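Acetyltransferase-like, GNAT family (Bacteroides thetaiotaomicron, PDB 3EY5) probably transfers an acetyl group to an amine as an N-acetyltransferase of the GNAT family, with a substrate that is not known. Local coordinates at residues 64-69 / 75-80; 42-45 / 49-52; 137-142 / 147-152; 106-111 / 128-133. One frame throughout, in Å; residues are numbered along the deposited sequence.

Contact 1 (64-69 / 75-80)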
loop_
_atom_site.group_PDB
_atom_site.type_symbol
_atom_site.label_atom_id
_atom_site.label_comp_id
_atom_site.label_asym_id
_atom_site.label_seq_id
_atom_site.Cartn_x
_atom_site.Cartn_y
_atom_site.Cartn_z
ATOM N N PHE A 64 -0.998 -1.708 -9.854
ATOM C CA PHE A 64 -0.379 -2.724 -9.000
ATOM C C PHE A 64 -0.736 -2.366 -7.573
ATOM O O PHE A 64 -1.107 -1.223 -7.275
ATOM C CB PHE A 64 1.161 -2.824 -9.180
ATOM C CG PHE A 64 1.926 -1.729 -8.470
ATOM C CD1 PHE A 64 2.323 -1.889 -7.152
ATOM C CD2 PHE A 64 2.187 -0.529 -9.106
ATOM C CE1 PHE A 64 3.006 -0.858 -6.469
ATOM C CE2 PHE A 64 2.870 0.507 -8.445
ATOM C CZ PHE A 64 3.276 0.337 -7.114
ATOM N N ILE A 65 -0.634 -3.350 -6.698
ATOM C CA ILE A 65 -0.789 -3.122 -5.291
ATOM C C ILE A 65 0.051 -4.169 -4.628
ATOM O O ILE A 65 0.111 -5.326 -5.069
ATOM C CB ILE A 65 -2.297 -3.250 -4.841
ATOM C CG1 ILE A 65 -2.448 -3.165 -3.309
ATOM C CG2 ILE A 65 -2.918 -4.569 -5.328
ATOM C CD1 ILE A 65 -3.721 -2.435 -2.881
ATOM N N THR A 66 0.720 -3.770 -3.570
ATOM C CA THR A 66 1.522 -4.699 -2.805
ATOM C C THR A 66 0.953 -4.639 -1.404
ATOM O O THR A 66 0.520 -3.567 -0.943
ATOM C CB THR A 66 3.036 -4.245 -2.767
ATOM O OG1 THR A 66 3.145 -2.946 -2.166
ATOM C CG2 THR A 66 3.550 -4.132 -4.121
ATOM N N TYR A 67 0.892 -5.788 -0.755
ATOM C CA TYR A 67 0.395 -5.837 0.584
ATOM C C TYR A 67 1.022 -6.984 1.363
ATOM O O TYR A 67 1.547 -7.965 0.806
ATOM C CB TYR A 67 -1.152 -5.906 0.592
ATOM C CG TYR A 67 -1.699 -7.221 0.116
ATOM C CD1 TYR A 67 -1.780 -8.306 0.976
ATOM C CD2 TYR A 67 -2.115 -7.395 -1.217
ATOM C CE1 TYR A 67 -2.260 -9.524 0.554
ATOM C CE2 TYR A 67 -2.615 -8.643 -1.664
ATOM C CZ TYR A 67 -2.663 -9.693 -0.767
ATOM O OH TYR A 67 -3.140 -10.909 -1.149
ATOM N N TRP A 68 0.954 -6.844 2.676
ATOM C CA TRP A 68 1.379 -7.875 3.582
ATOM C C TRP A 68 0.168 -8.486 4.272
ATOM O O TRP A 68 -0.788 -7.797 4.666
ATOM C CB TRP A 68 2.284 -7.302 4.650
ATOM C CG TRP A 68 3.523 -6.708 4.127
ATOM C CD1 TRP A 68 3.636 -5.515 3.448
ATOM C CD2 TRP A 68 4.846 -7.247 4.231
ATOM N NE1 TRP A 68 4.931 -5.287 3.119
ATOM C CE2 TRP A 68 5.707 -6.332 3.586
ATOM C CE3 TRP A 68 5.385 -8.432 4.785
ATOM C CZ2 TRP A 68 7.089 -6.528 3.511
ATOM C CZ3 TRP A 68 6.772 -8.644 4.700
ATOM C CH2 TRP A 68 7.605 -7.696 4.069
ATOM N N ASP A 69 0.282 -9.791 4.458
ATOM C CA ASP A 69 -0.678 -10.607 5.165
ATOM C C ASP A 69 -0.158 -10.793 6.609
ATOM O O ASP A 69 0.897 -11.386 6.806
ATOM C CB ASP A 69 -0.766 -11.924 4.395
ATOM C CG ASP A 69 -1.536 -13.019 5.140
ATOM O OD1 ASP A 69 -2.353 -12.716 6.065
ATOM O OD2 ASP A 69 -1.325 -14.211 4.772
ATOM N N TYR A 75 -1.827 -5.174 5.384
ATOM C CA TYR A 75 -1.176 -3.865 5.303
ATOM C C TYR A 75 -0.859 -3.558 3.857
ATOM O O TYR A 75 -0.139 -4.343 3.201
ATOM C CB TYR A 75 0.133 -3.841 6.096
ATOM C CG TYR A 75 0.891 -2.560 5.886
ATOM C CD1 TYR A 75 0.327 -1.322 6.258
ATOM C CD2 TYR A 75 2.161 -2.562 5.297
ATOM C CE1 TYR A 75 1.009 -0.140 6.053
ATOM C CE2 TYR A 75 2.862 -1.367 5.098
ATOM C CZ TYR A 75 2.260 -0.166 5.470
ATOM O OH TYR A 75 2.929 1.033 5.317
ATOM N N VAL A 76 -1.413 -2.461 3.344
ATOM C CA VAL A 76 -1.161 -2.089 1.961
ATOM C C VAL A 76 0.124 -1.234 1.902
ATOM O O VAL A 76 0.193 -0.114 2.468
ATOM C CB VAL A 76 -2.373 -1.383 1.281
ATOM C CG1 VAL A 76 -1.941 -0.819 -0.059
ATOM C CG2 VAL A 76 -3.564 -2.383 1.093
ATOM N N GLU A 77 1.159 -1.772 1.263
ATOM C CA GLU A 77 2.438 -1.054 1.233
ATOM C C GLU A 77 2.446 -0.023 0.091
ATOM O O GLU A 77 2.559 1.187 0.340
ATOM C CB GLU A 77 3.625 -2.032 1.166
ATOM C CG GLU A 77 4.892 -1.485 1.800
ATOM C CD GLU A 77 6.127 -2.328 1.504
ATOM O OE1 GLU A 77 5.980 -3.521 1.231
ATOM O OE2 GLU A 77 7.254 -1.799 1.529
ATOM N N HIS A 78 2.292 -0.466 -1.150
ATOM C CA HIS A 78 2.107 0.499 -2.222
ATOM C C HIS A 78 0.934 0.168 -3.077
ATOM O O HIS A 78 0.555 -0.982 -3.244
ATOM C CB HIS A 78 3.326 0.579 -3.114
ATOM C CG HIS A 78 4.541 1.066 -2.414
ATOM N ND1 HIS A 78 5.548 0.226 -2.006
ATOM C CD2 HIS A 78 4.895 2.302 -2.018
ATOM C CE1 HIS A 78 6.487 0.925 -1.401
ATOM N NE2 HIS A 78 6.118 2.191 -1.397
ATOM N N PHE A 79 0.368 1.223 -3.622
ATOM C CA PHE A 79 -0.800 1.106 -4.406
ATOM C C PHE A 79 -0.757 2.247 -5.427
ATOM O O PHE A 79 -0.681 3.407 -5.040
ATOM C CB PHE A 79 -2.009 1.247 -3.482
ATOM C CG PHE A 79 -3.295 1.337 -4.200
ATOM C CD1 PHE A 79 -4.079 2.493 -4.096
ATOM C CD2 PHE A 79 -3.734 0.286 -4.990
ATOM C CE1 PHE A 79 -5.308 2.598 -4.789
ATOM C CE2 PHE A 79 -4.967 0.362 -5.679
ATOM C CZ PHE A 79 -5.753 1.520 -5.579
ATOM N N ALA A 80 -0.803 1.907 -6.718
ATOM C CA ALA A 80 -0.816 2.927 -7.762
ATOM C C ALA A 80 -1.491 2.432 -9.028
ATOM O O ALA A 80 -1.382 1.257 -9.385
ATOM C CB ALA A 80 0.621 3.401 -8.073
#
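Trp68 gives its indole NE1 to Glu77 OE1 at 2.8 Å; the carboxylate oxygen lies close to the indole plane but is approached from above its own plane, 50° out of it. The other oxygen, OE2, is taken by Arg35 and Tyr142. Thr66 takes both bulge N-H groups, with its hydroxyl and its carbonyl: OG1, placed between its backbone N and carbonyl carbon (chi1 60°), accepts His78 N at 2.8 Å, while Thr66 O receives Glu77 N at 2.9 Å. Thr66 N returns a bond to His78 O, and Phe64/Ala80 and Trp68/Tyr75 are hydrogen-bonded pairs. Farther out, Trp68 CD1 packs 3.8 Å from Tyr75 CD2, at the edge of the tyrosine ring. Small Ala80 accepts the phenyl of Phe64, CB to CE2 3.7 Å. On the reverse face Ile65 CD1 presses on Phe79 CD2 at 3.4 Å and also reaches Val76. An alanine in place of Trp68 would probably deprive Glu77 OE1 of its indole donor and open a gap beside Tyr75. Two residues, Glu77 and His78, facing Thr66 form a classic beta bulge in this antiparallel hairpin, consistent with the bulged fourth strand at the acetyl-CoA site of GNAT enzymes.

Contact 2 (42-45 / 49-52)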
loop_
_atom_site.group_PDB
_atom_site.type_symbol
_atom_site.label_atom_id
_atom_site.label_comp_id
_atom_site.label_asym_id
_atom_site.label_seq_id
_atom_site.Cartn_x
_atom_site.Cartn_y
_atom_site.Cartn_z
ATOM N N GLU A 42 13.477 -9.525 -4.362
ATOM C CA GLU A 42 13.677 -10.555 -3.360
ATOM C C GLU A 42 12.433 -10.790 -2.470
ATOM O O GLU A 42 12.066 -11.937 -2.221
ATOM C CB GLU A 42 14.918 -10.229 -2.527
ATOM C CG GLU A 42 16.230 -10.249 -3.375
ATOM C CD GLU A 42 17.469 -9.593 -2.709
ATOM O OE1 GLU A 42 17.442 -9.203 -1.520
ATOM O OE2 GLU A 42 18.500 -9.481 -3.405
ATOM N N TYR A 43 11.787 -9.709 -2.017
ATOM C CA TYR A 43 10.574 -9.804 -1.198
ATOM C C TYR A 43 9.464 -10.478 -2.004
ATOM O O TYR A 43 8.763 -11.365 -1.515
ATOM C CB TYR A 43 10.118 -8.401 -0.727
ATOM C CG TYR A 43 10.824 -7.858 0.518
ATOM C CD1 TYR A 43 10.122 -7.627 1.707
ATOM C CD2 TYR A 43 12.197 -7.584 0.514
ATOM C CE1 TYR A 43 10.787 -7.142 2.863
ATOM C CE2 TYR A 43 12.860 -7.084 1.652
ATOM C CZ TYR A 43 12.158 -6.863 2.811
ATOM O OH TYR A 43 12.818 -6.387 3.924
ATOM N N THR A 44 9.309 -10.039 -3.245
ATOM C CA THR A 44 8.285 -10.585 -4.127
ATOM C C THR A 44 8.312 -12.140 -4.189
ATOM O O THR A 44 7.326 -12.795 -3.833
ATOM C CB THR A 44 8.362 -9.935 -5.529
ATOM O OG1 THR A 44 8.019 -8.544 -5.429
ATOM C CG2 THR A 44 7.419 -10.625 -6.505
ATOM N N ASP A 45 9.430 -12.729 -4.588
ATOM C CA ASP A 45 9.505 -14.208 -4.681
ATOM C C ASP A 45 9.913 -14.931 -3.404
ATOM O O ASP A 45 9.611 -16.107 -3.226
ATOM C CB ASP A 45 10.465 -14.630 -5.775
ATOM C CG ASP A 45 10.524 -13.654 -6.910
ATOM O OD1 ASP A 45 9.462 -13.251 -7.454
ATOM O OD2 ASP A 45 11.661 -13.306 -7.267
ATOM N N ASN A 49 4.389 -14.105 3.110
ATOM C CA ASN A 49 3.332 -13.197 3.520
ATOM C C ASN A 49 3.446 -11.780 2.873
ATOM O O ASN A 49 2.749 -10.873 3.278
ATOM C CB ASN A 49 3.326 -13.102 5.041
ATOM C CG ASN A 49 4.520 -12.334 5.567
ATOM O OD1 ASN A 49 5.639 -12.499 5.084
ATOM N ND2 ASN A 49 4.289 -11.470 6.544
ATOM N N PHE A 50 4.318 -11.612 1.874
ATOM C CA PHE A 50 4.368 -10.393 1.073
ATOM C C PHE A 50 3.769 -10.706 -0.295
ATOM O O PHE A 50 4.126 -11.702 -0.940
ATOM C CB PHE A 50 5.821 -9.816 0.947
ATOM C CG PHE A 50 5.927 -8.615 0.003
ATOM C CD1 PHE A 50 5.397 -7.378 0.370
ATOM C CD2 PHE A 50 6.494 -8.744 -1.270
ATOM C CE1 PHE A 50 5.440 -6.268 -0.508
ATOM C CE2 PHE A 50 6.540 -7.643 -2.164
ATOM C CZ PHE A 50 6.013 -6.408 -1.772
ATOM N N HIS A 51 2.869 -9.857 -0.760
ATOM C CA HIS A 51 2.164 -10.158 -1.989
ATOM C C HIS A 51 2.220 -8.979 -2.948
ATOM O O HIS A 51 1.750 -7.872 -2.635
ATOM C CB HIS A 51 0.705 -10.503 -1.703
ATOM C CG HIS A 51 0.525 -11.671 -0.786
ATOM N ND1 HIS A 51 0.445 -12.970 -1.241
ATOM C CD2 HIS A 51 0.419 -11.740 0.564
ATOM C CE1 HIS A 51 0.287 -13.791 -0.216
ATOM N NE2 HIS A 51 0.277 -13.069 0.890
ATOM N N ASN A 52 2.800 -9.237 -4.114
ATOM C CA ASN A 52 2.867 -8.257 -5.189
ATOM C C ASN A 52 1.811 -8.590 -6.246
ATOM O O ASN A 52 1.795 -9.701 -6.774
ATOM C CB ASN A 52 4.281 -8.289 -5.796
ATOM C CG ASN A 52 4.635 -7.018 -6.540
ATOM O OD1 ASN A 52 3.749 -6.293 -7.038
ATOM N ND2 ASN A 52 5.954 -6.720 -6.609
HETATM O O HOH W 1 4.313 -11.930 -4.048
#
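Thr44, on helix 37-46, faces Asn52 of strand 50-57 with their CA atoms 6.0 Å apart, and no direct backbone hydrogen bond joins the segments. One water fills the role instead: it donates to Thr44 O and to Phe50 O and accepts from Asn52 N, each at 3.1 Å, so carbonyls of helix and strand share a mediator. A turn of a few residues separates the two elements, and the topology matches the step in the GNAT fold where the second helix leads into the second strand of the sheet. Among the side chains, Asn52 ND2 donates to Thr44 OG1 at 3.0 Å with an almost straight bond (178°), the hydroxyl lying in the plane of the amide. With OG1 anti to its carbonyl carbon (chi1 -66°), the hydroxyl gives its proton to Leu40 O, one turn earlier, so its oxygen can accept from Asn52. A valine in place of Thr44 would probably leave the Asn52 amide without its acceptor and free to turn. Phe50 directs the edge of its ring to the helix backbone, CD2 lying 3.5 Å from Tyr43 O, while the same carbon meets Tyr43 CB at 3.7 Å. Trp68 packs against the phenyl ring as well.

Contact 3 (137-142 / 147-152)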
loop_
_atom_site.group_PDB
_atom_site.type_symbol
_atom_site.label_atom_id
_atom_site.label_comp_id
_atom_site.label_asym_id
_atom_site.label_seq_id
_atom_site.Cartn_x
_atom_site.Cartn_y
_atom_site.Cartn_z
ATOM N N TYR A 137 1.658 8.365 14.272
ATOM C CA TYR A 137 2.401 7.359 13.530
ATOM C C TYR A 137 3.574 7.974 12.692
ATOM O O TYR A 137 3.460 9.098 12.165
ATOM C CB TYR A 137 1.438 6.615 12.608
ATOM C CG TYR A 137 2.148 5.529 11.821
ATOM C CD1 TYR A 137 2.593 4.376 12.452
ATOM C CD2 TYR A 137 2.369 5.658 10.464
ATOM C CE1 TYR A 137 3.266 3.352 11.748
ATOM C CE2 TYR A 137 3.042 4.656 9.744
ATOM C CZ TYR A 137 3.512 3.512 10.404
ATOM O OH TYR A 137 4.176 2.493 9.700
ATOM N N TYR A 138 4.662 7.210 12.566
ATOM C CA TYR A 138 5.808 7.521 11.696
ATOM C C TYR A 138 6.186 6.319 10.853
ATOM O O TYR A 138 6.304 5.209 11.380
ATOM C CB TYR A 138 7.036 7.935 12.537
ATOM C CG TYR A 138 6.898 9.351 13.081
ATOM C CD1 TYR A 138 6.233 9.589 14.277
ATOM C CD2 TYR A 138 7.395 10.450 12.364
ATOM C CE1 TYR A 138 6.058 10.879 14.752
ATOM C CE2 TYR A 138 7.245 11.738 12.838
ATOM C CZ TYR A 138 6.570 11.939 14.026
ATOM O OH TYR A 138 6.418 13.202 14.517
ATOM N N GLN A 139 6.368 6.522 9.551
ATOM C CA GLN A 139 6.953 5.493 8.709
ATOM C C GLN A 139 8.484 5.524 8.839
ATOM O O GLN A 139 9.116 6.524 8.473
ATOM C CB GLN A 139 6.562 5.718 7.251
ATOM C CG GLN A 139 7.038 4.592 6.327
ATOM C CD GLN A 139 6.937 4.983 4.872
ATOM O OE1 GLN A 139 7.946 5.070 4.173
ATOM N NE2 GLN A 139 5.729 5.256 4.415
ATOM N N PRO A 140 9.089 4.411 9.343
ATOM C CA PRO A 140 10.543 4.255 9.381
ATOM C C PRO A 140 11.064 4.383 7.957
ATOM O O PRO A 140 10.333 4.087 7.035
ATOM C CB PRO A 140 10.751 2.795 9.876
ATOM C CG PRO A 140 9.459 2.414 10.531
ATOM C CD PRO A 140 8.396 3.154 9.684
ATOM N N PRO A 141 12.328 4.826 7.768
ATOM C CA PRO A 141 12.849 5.052 6.407
ATOM C C PRO A 141 13.104 3.749 5.664
ATOM O O PRO A 141 13.519 2.758 6.273
ATOM C CB PRO A 141 14.208 5.715 6.656
ATOM C CG PRO A 141 14.614 5.273 8.069
ATOM C CD PRO A 141 13.309 5.183 8.815
ATOM N N TYR A 142 12.903 3.757 4.350
ATOM C CA TYR A 142 13.375 2.639 3.542
ATOM C C TYR A 142 14.890 2.623 3.435
ATOM O O TYR A 142 15.496 1.554 3.400
ATOM C CB TYR A 142 12.757 2.664 2.151
ATOM C CG TYR A 142 11.330 2.162 2.115
ATOM C CD1 TYR A 142 11.051 0.803 2.261
ATOM C CD2 TYR A 142 10.267 3.035 1.954
ATOM C CE1 TYR A 142 9.731 0.320 2.235
ATOM C CE2 TYR A 142 8.907 2.551 1.936
ATOM C CZ TYR A 142 8.670 1.201 2.055
ATOM O OH TYR A 142 7.379 0.701 2.024
ATOM N N ASP A 147 14.793 10.074 6.486
ATOM C CA ASP A 147 13.931 10.424 7.635
ATOM C C ASP A 147 12.812 9.425 7.997
ATOM O O ASP A 147 12.282 8.758 7.139
ATOM C CB ASP A 147 13.283 11.797 7.402
ATOM C CG ASP A 147 14.306 12.887 7.140
ATOM O OD1 ASP A 147 15.451 12.782 7.669
ATOM O OD2 ASP A 147 13.961 13.852 6.390
ATOM N N PHE A 148 12.451 9.363 9.280
ATOM C CA PHE A 148 11.147 8.801 9.705
ATOM C C PHE A 148 10.042 9.753 9.222
ATOM O O PHE A 148 10.138 10.942 9.432
ATOM C CB PHE A 148 11.079 8.669 11.231
ATOM C CG PHE A 148 11.691 7.393 11.760
ATOM C CD1 PHE A 148 10.886 6.384 12.263
ATOM C CD2 PHE A 148 13.081 7.189 11.714
ATOM C CE1 PHE A 148 11.470 5.157 12.768
ATOM C CE2 PHE A 148 13.644 5.991 12.205
ATOM C CZ PHE A 148 12.820 4.985 12.734
ATOM N N LEU A 149 9.011 9.235 8.576
ATOM C CA LEU A 149 8.028 10.120 7.935
ATOM C C LEU A 149 6.717 10.203 8.726
ATOM O O LEU A 149 6.096 9.187 8.966
ATOM C CB LEU A 149 7.762 9.691 6.485
ATOM C CG LEU A 149 8.988 9.488 5.587
ATOM C CD1 LEU A 149 8.540 8.837 4.278
ATOM C CD2 LEU A 149 9.756 10.821 5.350
ATOM N N PRO A 150 6.312 11.419 9.140
ATOM C CA PRO A 150 5.052 11.538 9.878
ATOM C C PRO A 150 3.900 11.105 8.953
ATOM O O PRO A 150 3.919 11.458 7.792
ATOM C CB PRO A 150 4.963 13.034 10.207
ATOM C CG PRO A 150 6.269 13.652 9.739
ATOM C CD PRO A 150 6.875 12.719 8.741
HETATM N N MSE A 151 2.974 10.280 9.432
HETATM C CA MSE A 151 1.886 9.777 8.591
HETATM C C MSE A 151 0.759 9.488 9.496
HETATM O O MSE A 151 0.891 9.607 10.702
HETATM C CB MSE A 151 2.258 8.463 7.923
HETATM C CG MSE A 151 3.546 8.563 7.209
HETATM SE SE MSE A 151 3.311 9.193 5.382
HETATM C CE MSE A 151 3.979 7.449 4.917
ATOM N N TYR A 152 -0.360 9.086 8.924
ATOM C CA TYR A 152 -1.470 8.567 9.721
ATOM C C TYR A 152 -1.775 7.221 9.143
ATOM O O TYR A 152 -1.589 6.981 7.942
ATOM C CB TYR A 152 -2.720 9.452 9.608
ATOM C CG TYR A 152 -2.675 10.707 10.448
ATOM C CD1 TYR A 152 -1.983 10.725 11.689
ATOM C CD2 TYR A 152 -3.353 11.859 10.048
ATOM C CE1 TYR A 152 -1.957 11.882 12.484
ATOM C CE2 TYR A 152 -3.339 13.010 10.829
ATOM C CZ TYR A 152 -2.640 13.019 12.031
ATOM O OH TYR A 152 -2.614 14.163 12.786
#
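Asp147 begins the contact through its backbone, its O lying 3.6 Å from Pro141 CB. Phe148 follows with the main apolar piece of the turn: its ring receives two prolines over one face, Pro140 CA 3.9 Å and Pro141 CD 3.7 Å from the ring centroid, both as CH-pi contacts. Rigid proline rings suit this place, since they offer C-H groups to a flat ring without needing a polar partner. The phenyl sits there with CG anti to the carbonyl carbon (chi1 -85°), its edge near Tyr138 CB. Leu149 then pairs with Gln139 through two backbone bonds, Leu149 N to Gln139 O and Gln139 N to Leu149 O, both 2.7 Å; their side chains run side by side, and Gln139 NE2 ends on Glu109. Pro150 has no N-H, which costs nothing across from Tyr138 in a non-hydrogen-bonded pair; its CB meets Tyr138 CE2 at 3.7 Å. Met151, present as selenomethionine, sends its N to Tyr137 O at 3.0 Å, from 40° above the carbonyl plane, and its CB meets the edge of the Tyr137 ring at CD2, 3.8 Å away. The hydroxyl of that tyrosine also ends on Glu109. Together the segments form an antiparallel beta hairpin whose connection opens with two prolines, in the position of the C-terminal hairpin of the GNAT fold.

Contact 4 (106-111 / 128-133)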
loop_
_atom_site.group_PDB
_atom_site.type_symbol
_atom_site.label_atom_id
_atom_site.label_comp_id
_atom_site.label_asym_id
_atom_site.label_seq_id
_atom_site.Cartn_x
_atom_site.Cartn_y
_atom_site.Cartn_z
ATOM N N ILE A 106 -8.039 -3.861 6.638
ATOM C CA ILE A 106 -6.995 -3.403 5.706
ATOM C C ILE A 106 -6.420 -2.150 6.320
ATOM O O ILE A 106 -7.172 -1.238 6.677
ATOM C CB ILE A 106 -7.552 -3.035 4.339
ATOM C CG1 ILE A 106 -8.290 -4.216 3.703
ATOM C CG2 ILE A 106 -6.402 -2.521 3.393
ATOM C CD1 ILE A 106 -8.979 -3.827 2.427
ATOM N N VAL A 107 -5.103 -2.130 6.453
ATOM C CA VAL A 107 -4.418 -0.968 6.988
ATOM C C VAL A 107 -3.569 -0.371 5.876
ATOM O O VAL A 107 -2.884 -1.099 5.149
ATOM C CB VAL A 107 -3.534 -1.323 8.210
ATOM C CG1 VAL A 107 -2.861 -0.061 8.784
ATOM C CG2 VAL A 107 -4.368 -2.094 9.318
ATOM N N LEU A 108 -3.622 0.952 5.743
ATOM C CA LEU A 108 -2.622 1.681 4.911
ATOM C C LEU A 108 -2.129 2.975 5.615
ATOM O O LEU A 108 -2.718 3.400 6.622
ATOM C CB LEU A 108 -3.189 1.979 3.533
ATOM C CG LEU A 108 -4.507 2.782 3.524
ATOM C CD1 LEU A 108 -4.281 4.209 3.908
ATOM C CD2 LEU A 108 -5.088 2.765 2.155
ATOM N N GLU A 109 -1.040 3.557 5.114
ATOM C CA GLU A 109 -0.529 4.851 5.612
ATOM C C GLU A 109 -0.871 5.965 4.621
ATOM O O GLU A 109 -0.844 5.743 3.391
ATOM C CB GLU A 109 0.984 4.838 5.780
ATOM C CG GLU A 109 1.580 3.581 6.409
ATOM C CD GLU A 109 3.112 3.668 6.544
ATOM O OE1 GLU A 109 3.683 4.703 6.133
ATOM O OE2 GLU A 109 3.758 2.713 7.053
ATOM N N VAL A 110 -1.245 7.124 5.155
ATOM C CA VAL A 110 -1.429 8.331 4.364
ATOM C C VAL A 110 -0.594 9.457 4.958
ATOM O O VAL A 110 -0.268 9.460 6.141
ATOM C CB VAL A 110 -2.897 8.811 4.259
ATOM C CG1 VAL A 110 -3.730 7.808 3.529
ATOM C CG2 VAL A 110 -3.473 9.109 5.613
ATOM N N GLU A 111 -0.240 10.390 4.103
ATOM C CA GLU A 111 0.318 11.662 4.525
ATOM C C GLU A 111 -0.598 12.452 5.465
ATOM O O GLU A 111 -1.840 12.369 5.354
ATOM C CB GLU A 111 0.624 12.482 3.288
ATOM C CG GLU A 111 2.018 12.209 2.798
ATOM C CD GLU A 111 3.015 12.930 3.691
ATOM O OE1 GLU A 111 4.241 12.755 3.492
ATOM O OE2 GLU A 111 2.556 13.682 4.600
ATOM N N HIS A 128 -14.513 6.151 0.909
ATOM C CA HIS A 128 -14.619 4.766 0.522
ATOM C C HIS A 128 -14.419 3.817 1.678
ATOM O O HIS A 128 -13.953 2.688 1.489
ATOM C CB HIS A 128 -13.743 4.450 -0.695
ATOM C CG HIS A 128 -14.131 5.230 -1.912
ATOM N ND1 HIS A 128 -13.493 6.396 -2.287
ATOM C CD2 HIS A 128 -15.132 5.048 -2.803
ATOM C CE1 HIS A 128 -14.064 6.880 -3.370
ATOM N NE2 HIS A 128 -15.064 6.083 -3.705
ATOM N N GLY A 129 -14.797 4.276 2.874
ATOM C CA GLY A 129 -14.954 3.403 4.024
ATOM C C GLY A 129 -13.752 3.101 4.889
ATOM O O GLY A 129 -13.807 2.170 5.693
ATOM N N PHE A 130 -12.678 3.885 4.740
ATOM C CA PHE A 130 -11.560 3.842 5.670
ATOM C C PHE A 130 -11.761 4.866 6.774
ATOM O O PHE A 130 -12.224 5.990 6.522
ATOM C CB PHE A 130 -10.220 4.081 4.947
ATOM C CG PHE A 130 -9.806 2.941 4.072
ATOM C CD1 PHE A 130 -8.798 2.085 4.481
ATOM C CD2 PHE A 130 -10.426 2.712 2.841
ATOM C CE1 PHE A 130 -8.374 1.022 3.675
ATOM C CE2 PHE A 130 -10.022 1.630 2.027
ATOM C CZ PHE A 130 -8.993 0.781 2.454
ATOM N N THR A 131 -11.401 4.463 7.992
ATOM C CA THR A 131 -11.387 5.325 9.155
ATOM C C THR A 131 -9.981 5.880 9.365
ATOM O O THR A 131 -9.001 5.112 9.387
ATOM C CB THR A 131 -11.792 4.551 10.430
ATOM O OG1 THR A 131 -13.107 4.005 10.261
ATOM C CG2 THR A 131 -11.838 5.475 11.639
ATOM N N LEU A 132 -9.895 7.203 9.534
ATOM C CA LEU A 132 -8.629 7.849 9.891
ATOM C C LEU A 132 -8.241 7.669 11.373
ATOM O O LEU A 132 -9.005 8.033 12.255
ATOM C CB LEU A 132 -8.668 9.334 9.558
ATOM C CG LEU A 132 -7.368 10.073 9.915
ATOM C CD1 LEU A 132 -6.225 9.547 9.065
ATOM C CD2 LEU A 132 -7.531 11.584 9.744
ATOM N N TRP A 133 -7.057 7.097 11.629
ATOM C CA TRP A 133 -6.483 7.030 12.966
ATOM C C TRP A 133 -5.561 8.221 13.223
ATOM O O TRP A 133 -4.552 8.429 12.508
ATOM C CB TRP A 133 -5.739 5.711 13.135
ATOM C CG TRP A 133 -6.675 4.551 13.358
ATOM C CD1 TRP A 133 -8.077 4.574 13.332
ATOM C CD2 TRP A 133 -6.311 3.204 13.637
ATOM N NE1 TRP A 133 -8.568 3.316 13.572
ATOM C CE2 TRP A 133 -7.517 2.458 13.766
ATOM C CE3 TRP A 133 -5.085 2.540 13.781
ATOM C CZ2 TRP A 133 -7.520 1.089 14.024
ATOM C CZ3 TRP A 133 -5.097 1.180 14.032
ATOM C CH2 TRP A 133 -6.303 0.471 14.155
#
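Ile106 and Phe130 face each other with CA atoms 8.6 Å apart, too far for backbone pairing, and no hydrogen bond crosses between the segments, so the distance is bridged by side chains, chiefly the ring of Phe130. Phe130 reaches across with the CE1 corner of its ring. That atom lies 3.9 Å from Ile106 O, 4.1 Å from Ile106 CG2 and 4.0 Å from Leu108 CD2. A long, flat phenyl suits such a gap, and branched aliphatic residues on the strand give it methyl groups to rest against. The leucine comes to the ring at about a right angle; its CG is placed between the backbone N and the carbonyl carbon (chi1 57°), which turns the branch toward the phenyl. Farther along, Val110 CG2 and Leu132 CD1 make a looser apolar touch at 4.4 Å. Just before Phe130, Gly129 takes a positive phi of 87°, which favours glycine, as the C-prime residue of a Schellman motif: Phe130 N returns to Tyr125 O and Gly129 N to Gln126 O, closing helix 116-127 and turning the chain toward the sheet. Strand 149-156 runs antiparallel between strands 106-110 and 131-134, making this a beta-alpha-beta crossover that skips one strand. Helix 116-127 packs on the same apolar surface through Ile122 and Tyr125, which touch Val110, and His156 of the intervening strand meets the ring of Phe130.

How the contacts relate
All four contacts reach one mixed sheet. Contacts 1 and 2, with centres about 10 Å apart, join where strands 50-57 and 60-69 pair, Tyr67 O to His51 N at 2.8 Å. Contact 4 joins contact 1 through parallel pairing, Val76 N to Val107 O at 2.7 Å. Glu109 of segment 106-111 links to contact 3, its OE2 lying 2.7 Å from Tyr137 OH and its OE1 2.7 Å from Gln139 NE2. Glu77 OE2 lies 2.6 Å from Tyr142 OH, tying contacts 1 and 3 directly. Contacts 2 and 4, on opposite sides of the chain's centre, are about 22 Å apart between centres. In GNAT relatives acetyl-CoA binds between the strands corresponding to 74-81 and 106-110, so contacts 1 and 4 probably flank that site.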